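Local structure of [PSI+] inducibility protein 3 (Saccharomyces cerevisiae, 1ZX6) at residues E6-F11 with Y53-F58; L19-G24 with G47-N52. The protein promotes, when overproduced, de novo induction of the [PSI+] prion form of SUP35, an effect that depends on its association with the actin cytoskeleton. All blocks are in the same frame, centred on the assembly; numbering follows the deposited sequence.

Contact 1: residues E6-F11 with Y53-F58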
loop_
_atom_site.group_PDB
_atom_site.type_symbol
_atom_site.label_atom_id
_atom_site.label_comp_id
_atom_site.label_asym_id
_atom_site.label_seq_id
_atom_site.Cartn_x
_atom_site.Cartn_y
_atom_site.Cartn_z
ATOM N N GLU A 6 -6.613 -2.374 -3.189
ATOM C CA GLU A 6 -7.057 -3.071 -1.965
ATOM C C GLU A 6 -5.996 -4.091 -1.559
ATOM O O GLU A 6 -5.581 -4.916 -2.376
ATOM C CB GLU A 6 -8.404 -3.773 -2.185
ATOM C CG GLU A 6 -8.908 -4.503 -0.936
ATOM C CD GLU A 6 -10.254 -5.217 -1.131
ATOM O OE1 GLU A 6 -10.830 -5.170 -2.236
ATOM O OE2 GLU A 6 -10.737 -5.809 -0.151
ATOM N N ALA A 7 -5.614 -4.077 -0.277
ATOM C CA ALA A 7 -4.656 -5.059 0.271
ATOM C C ALA A 7 -5.275 -6.440 0.403
ATOM O O ALA A 7 -6.426 -6.596 0.874
ATOM C CB ALA A 7 -4.122 -4.595 1.639
ATOM N N LEU A 8 -4.530 -7.440 -0.070
ATOM C CA LEU A 8 -4.967 -8.836 -0.065
ATOM C C LEU A 8 -4.269 -9.623 1.022
ATOM O O LEU A 8 -4.742 -10.691 1.412
ATOM C CB LEU A 8 -4.646 -9.502 -1.395
ATOM C CG LEU A 8 -5.567 -9.325 -2.587
ATOM C CD1 LEU A 8 -4.925 -9.955 -3.819
ATOM C CD2 LEU A 8 -6.923 -9.938 -2.316
ATOM N N TYR A 9 -3.128 -9.105 1.461
ATOM C CA TYR A 9 -2.245 -9.786 2.421
ATOM C C TYR A 9 -1.723 -8.749 3.434
ATOM O O TYR A 9 -1.649 -7.545 3.133
ATOM C CB TYR A 9 -1.043 -10.417 1.703
ATOM C CG TYR A 9 -1.381 -11.222 0.473
ATOM C CD1 TYR A 9 -1.733 -12.554 0.557
ATOM C CD2 TYR A 9 -1.298 -10.641 -0.791
ATOM C CE1 TYR A 9 -2.045 -13.288 -0.578
ATOM C CE2 TYR A 9 -1.617 -11.363 -1.930
ATOM C CZ TYR A 9 -2.000 -12.684 -1.822
ATOM O OH TYR A 9 -2.330 -13.435 -2.953
ATOM N N GLN A 10 -1.385 -9.232 4.624
ATOM C CA GLN A 10 -0.894 -8.385 5.733
ATOM C C GLN A 10 0.579 -8.048 5.498
ATOM O O GLN A 10 1.410 -8.935 5.381
ATOM C CB GLN A 10 -1.079 -9.059 7.101
ATOM C CG GLN A 10 -0.629 -8.165 8.262
ATOM C CD GLN A 10 -1.167 -8.613 9.613
ATOM O OE1 GLN A 10 -2.308 -9.062 9.721
ATOM N NE2 GLN A 10 -0.362 -8.455 10.648
ATOM N N PHE A 11 0.871 -6.757 5.311
ATOM C CA PHE A 11 2.235 -6.272 5.247
ATOM C C PHE A 11 2.585 -5.645 6.603
ATOM O O PHE A 11 2.020 -4.626 6.978
ATOM C CB PHE A 11 2.377 -5.259 4.100
ATOM C CG PHE A 11 3.692 -4.594 4.070
ATOM C CD1 PHE A 11 4.855 -5.333 3.970
ATOM C CD2 PHE A 11 3.781 -3.204 4.109
ATOM C CE1 PHE A 11 6.085 -4.729 3.977
ATOM C CE2 PHE A 11 5.013 -2.578 4.091
ATOM C CZ PHE A 11 6.163 -3.320 4.015
ATOM N N TYR A 53 1.300 -6.926 -2.623
ATOM C CA TYR A 53 0.338 -7.031 -1.508
ATOM C C TYR A 53 -1.094 -6.593 -1.876
ATOM O O TYR A 53 -2.027 -6.808 -1.106
ATOM C CB TYR A 53 0.848 -6.227 -0.282
ATOM C CG TYR A 53 1.893 -6.963 0.495
ATOM C CD1 TYR A 53 1.548 -7.728 1.624
ATOM C CD2 TYR A 53 3.224 -6.959 0.097
ATOM C CE1 TYR A 53 2.483 -8.430 2.293
ATOM C CE2 TYR A 53 4.180 -7.698 0.779
ATOM C CZ TYR A 53 3.799 -8.403 1.898
ATOM O OH TYR A 53 4.717 -9.148 2.586
ATOM N N VAL A 54 -1.264 -5.940 -3.034
ATOM C CA VAL A 54 -2.550 -5.325 -3.392
ATOM C C VAL A 54 -3.099 -5.703 -4.766
ATOM O O VAL A 54 -2.358 -6.187 -5.622
ATOM C CB VAL A 54 -2.460 -3.758 -3.367
ATOM C CG1 VAL A 54 -2.029 -3.267 -1.996
ATOM C CG2 VAL A 54 -1.521 -3.236 -4.435
ATOM N N LYS A 55 -4.406 -5.451 -4.958
ATOM C CA LYS A 55 -5.097 -5.590 -6.241
ATOM C C LYS A 55 -5.861 -4.292 -6.551
ATOM O O LYS A 55 -6.042 -3.445 -5.652
ATOM C CB LYS A 55 -6.074 -6.779 -6.224
ATOM C CG LYS A 55 -7.149 -6.714 -5.129
ATOM C CD LYS A 55 -8.269 -7.711 -5.360
ATOM C CE LYS A 55 -9.417 -7.520 -4.358
ATOM N NZ LYS A 55 -10.551 -8.453 -4.642
ATOM N N PRO A 56 -6.293 -4.122 -7.811
ATOM C CA PRO A 56 -7.081 -2.937 -8.163
ATOM C C PRO A 56 -8.382 -2.856 -7.364
ATOM O O PRO A 56 -8.956 -3.886 -6.971
ATOM C CB PRO A 56 -7.370 -3.124 -9.661
ATOM C CG PRO A 56 -6.299 -3.997 -10.133
ATOM C CD PRO A 56 -6.076 -4.971 -8.992
ATOM N N ALA A 57 -8.812 -1.631 -7.082
ATOM C CA ALA A 57 -10.110 -1.407 -6.466
ATOM C C ALA A 57 -10.933 -0.447 -7.318
ATOM O O ALA A 57 -12.008 -0.797 -7.789
ATOM C CB ALA A 57 -9.957 -0.867 -5.050
ATOM N N PHE A 58 -10.420 0.770 -7.522
ATOM C CA PHE A 58 -11.078 1.744 -8.390
ATOM C C PHE A 58 -10.187 2.906 -8.771
ATOM O O PHE A 58 -10.648 3.815 -9.482
ATOM C CB PHE A 58 -12.400 2.257 -7.806
ATOM C CG PHE A 58 -12.275 2.863 -6.436
ATOM C CD1 PHE A 58 -12.109 4.227 -6.289
ATOM C CD2 PHE A 58 -12.378 2.080 -5.300
ATOM C CE1 PHE A 58 -12.024 4.804 -5.032
ATOM C CE2 PHE A 58 -12.282 2.659 -4.037
ATOM C CZ PHE A 58 -12.108 4.027 -3.918
ATOM O OXT PHE A 58 -8.991 2.911 -8.486
HETATM O O HOH W 1 -10.887 -4.391 -4.606
#
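Glu6 and Lys55 face each other as a hydrogen-bonded antiparallel pair, joining the N-terminal strand of this SH3 domain to its last strand. Glu6 N gives its hydrogen to Lys55 O at 2.7 Å, and Lys55 N returns one to Glu6 O at 2.9 Å. Beyond the non-hydrogen-bonded pair Ala7 and Val54, Leu8 N reaches Tyr53 O over 2.8 Å in an almost perfectly straight bond (179° at the hydrogen).

Aromatic contacts take over where the strands end. Phe11 CB sits over one face of the Tyr53 ring, 3.8 Å from its centroid, as a CH-pi contact, while the Phe11 ring turns an edge to the same ring, with centroids 5.1 Å apart and planes at 56°. Near the plane of the Tyr53 ring, Gln10 O lies 3.3 Å from Tyr53 CE1.

On the face that carries Glu6 and Lys55, Lys55 CG stands between the backbone N and the carbonyl carbon (chi1 58°), and the extended chain beyond it runs beside Glu6 and crosses Leu8. Glu6 OE1 stays 4.1 Å from Lys55 NZ, beyond a salt bridge, and accepts a hydrogen from a water that also donates to Pro56 O.

Backbone bonds thus hold the first and last strands together, while the charge attraction is probably modest; the aromatic end brings together Tyr9, Phe11 and Tyr53, positions that in SH3 domains characteristically help form the proline-rich ligand surface.

Contact 2: residues L19-G24 with G47-N52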
loop_
_atom_site.group_PDB
_atom_site.type_symbol
_atom_site.label_atom_id
_atom_site.label_comp_id
_atom_site.label_asym_id
_atom_site.label_seq_id
_atom_site.Cartn_x
_atom_site.Cartn_y
_atom_site.Cartn_z
ATOM N N LEU A 19 4.294 1.786 4.849
ATOM C CA LEU A 19 2.852 1.839 5.105
ATOM C C LEU A 19 2.364 0.413 5.376
ATOM O O LEU A 19 2.202 -0.406 4.454
ATOM C CB LEU A 19 2.133 2.419 3.882
ATOM C CG LEU A 19 0.579 2.501 3.941
ATOM C CD1 LEU A 19 0.139 3.455 5.022
ATOM C CD2 LEU A 19 -0.011 2.899 2.581
ATOM N N GLY A 20 2.102 0.125 6.641
ATOM C CA GLY A 20 1.555 -1.165 7.022
ATOM C C GLY A 20 0.188 -1.367 6.399
ATOM O O GLY A 20 -0.560 -0.391 6.165
ATOM N N LEU A 21 -0.145 -2.624 6.118
ATOM C CA LEU A 21 -1.384 -2.988 5.432
ATOM C C LEU A 21 -2.046 -4.205 6.105
ATOM O O LEU A 21 -1.365 -5.144 6.498
ATOM C CB LEU A 21 -1.119 -3.320 3.950
ATOM C CG LEU A 21 -0.453 -2.326 3.002
ATOM C CD1 LEU A 21 -0.167 -3.027 1.665
ATOM C CD2 LEU A 21 -1.305 -1.084 2.798
ATOM N N LYS A 22 -3.360 -4.187 6.224
ATOM C CA LYS A 22 -4.091 -5.385 6.691
ATOM C C LYS A 22 -4.997 -5.756 5.526
ATOM O O LYS A 22 -5.449 -4.891 4.806
ATOM C CB LYS A 22 -4.883 -5.122 7.967
ATOM C CG LYS A 22 -3.978 -4.815 9.176
ATOM C CD LYS A 22 -4.552 -5.262 10.506
ATOM C CE LYS A 22 -4.306 -6.737 10.778
ATOM N NZ LYS A 22 -4.662 -7.120 12.181
ATOM N N PRO A 23 -5.276 -7.034 5.339
ATOM C CA PRO A 23 -6.163 -7.375 4.227
ATOM C C PRO A 23 -7.511 -6.662 4.287
ATOM O O PRO A 23 -8.129 -6.606 5.364
ATOM C CB PRO A 23 -6.357 -8.887 4.401
ATOM C CG PRO A 23 -5.166 -9.338 5.176
ATOM C CD PRO A 23 -4.862 -8.221 6.109
ATOM N N GLY A 24 -7.936 -6.102 3.157
ATOM C CA GLY A 24 -9.177 -5.362 3.058
ATOM C C GLY A 24 -8.959 -3.859 3.035
ATOM O O GLY A 24 -9.864 -3.124 2.656
ATOM N N GLY A 47 2.972 6.130 3.178
ATOM C CA GLY A 47 4.257 5.462 3.088
ATOM C C GLY A 47 4.322 4.533 1.889
ATOM O O GLY A 47 3.460 4.587 0.993
ATOM N N ILE A 48 5.311 3.647 1.918
ATOM C CA ILE A 48 5.555 2.743 0.826
ATOM C C ILE A 48 5.300 1.301 1.240
ATOM O O ILE A 48 5.429 0.932 2.419
ATOM C CB ILE A 48 6.960 2.944 0.210
ATOM C CG1 ILE A 48 8.079 2.561 1.168
ATOM C CG2 ILE A 48 7.133 4.408 -0.256
ATOM C CD1 ILE A 48 9.457 2.538 0.479
ATOM N N PHE A 49 4.974 0.497 0.242
ATOM C CA PHE A 49 4.593 -0.880 0.467
ATOM C C PHE A 49 4.854 -1.667 -0.803
ATOM O O PHE A 49 4.842 -1.076 -1.881
ATOM C CB PHE A 49 3.123 -0.989 0.894
ATOM C CG PHE A 49 2.164 -0.456 -0.109
ATOM C CD1 PHE A 49 1.623 -1.292 -1.091
ATOM C CD2 PHE A 49 1.846 0.879 -0.123
ATOM C CE1 PHE A 49 0.757 -0.801 -2.067
ATOM C CE2 PHE A 49 0.977 1.380 -1.069
ATOM C CZ PHE A 49 0.430 0.542 -2.055
ATOM N N PRO A 50 5.116 -2.987 -0.709
ATOM C CA PRO A 50 5.320 -3.741 -1.959
ATOM C C PRO A 50 4.041 -3.914 -2.793
ATOM O O PRO A 50 2.985 -4.196 -2.275
ATOM C CB PRO A 50 5.869 -5.084 -1.479
ATOM C CG PRO A 50 6.144 -4.867 0.067
ATOM C CD PRO A 50 5.180 -3.884 0.471
ATOM N N ALA A 51 4.167 -3.758 -4.113
ATOM C CA ALA A 51 3.053 -3.787 -5.022
ATOM C C ALA A 51 2.291 -5.098 -5.043
ATOM O O ALA A 51 1.079 -5.086 -5.256
ATOM C CB ALA A 51 3.550 -3.471 -6.447
ATOM N N ASN A 52 2.958 -6.222 -4.752
ATOM C CA ASN A 52 2.280 -7.513 -4.820
ATOM C C ASN A 52 1.386 -7.840 -3.592
ATOM O O ASN A 52 0.763 -8.907 -3.559
ATOM C CB ASN A 52 3.271 -8.657 -5.108
ATOM C CG ASN A 52 4.238 -8.939 -3.958
ATOM O OD1 ASN A 52 4.386 -8.129 -3.048
ATOM N ND2 ASN A 52 4.898 -10.121 -3.998
#
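Leu19 lays its CD2 methyl alongside the ring of Phe49, 3.9 Å from the ring's own CD2, the two side chains pointing the same way into the hydrophobic core of the SH3 beta-barrel. Here the returning arm of the RT loop, the long excursion that follows the first strand, comes back against strand 45-50. Leu21 approaches differently: its side chain crosses that of Phe49 at about a right angle, and its CD1 methyl meets Phe49 CD1 at 3.7 Å. Both methyls come obliquely from the same side of the ring plane, Leu19 at CD2 and Leu21 at CD1. For Phe49 this position follows from CG standing between the backbone N and the carbonyl carbon (chi1 60°), whereas Leu19 has CG opposite its own N (chi1 178°). Val27 of strand 26-32 touches all three side chains, and Val54 touches both Leu21 and Phe49, so the cluster reaches across the barrel.

One backbone bond fixes the arm to the strand. Leu19 N donates to Ile48 O at 2.8 Å and nearly straight (171° at the hydrogen), although the donor lies above the carbonyl plane. Next to it the chains come close, with Leu19 CA only 4.4 Å from Gly47 CA; as a glycine, Gly47 offers bare backbone, on which Leu19 CB rests 3.6 Å from Gly47 C. The carbonyl of the same leucine is less well served: Leu19 O is buried without a hydrogen-bonding partner, lying 3.7 Å from Phe49 CB.

From the N terminus, the chain passes through strand 4-7 and leaves it at Leu8 for the RT loop, which comes back along residues 19-24. It then runs through strands 26-32, 37-42 and 45-50, where contact 2 closes the smaller loop, before a short 3-10 turn leads to strand 54-56 and contact 1 closes the larger one around it. The two therefore nest rather than cross. They also meet directly, for the outgoing and returning arms are probably hydrogen-bonded between Phe11 N and Leu21 O, and between Ala7 O and Gly24 N. Contact 1 brings the terminal strands together, and contact 2 ties the RT loop to the opposite edge strand of the sheet.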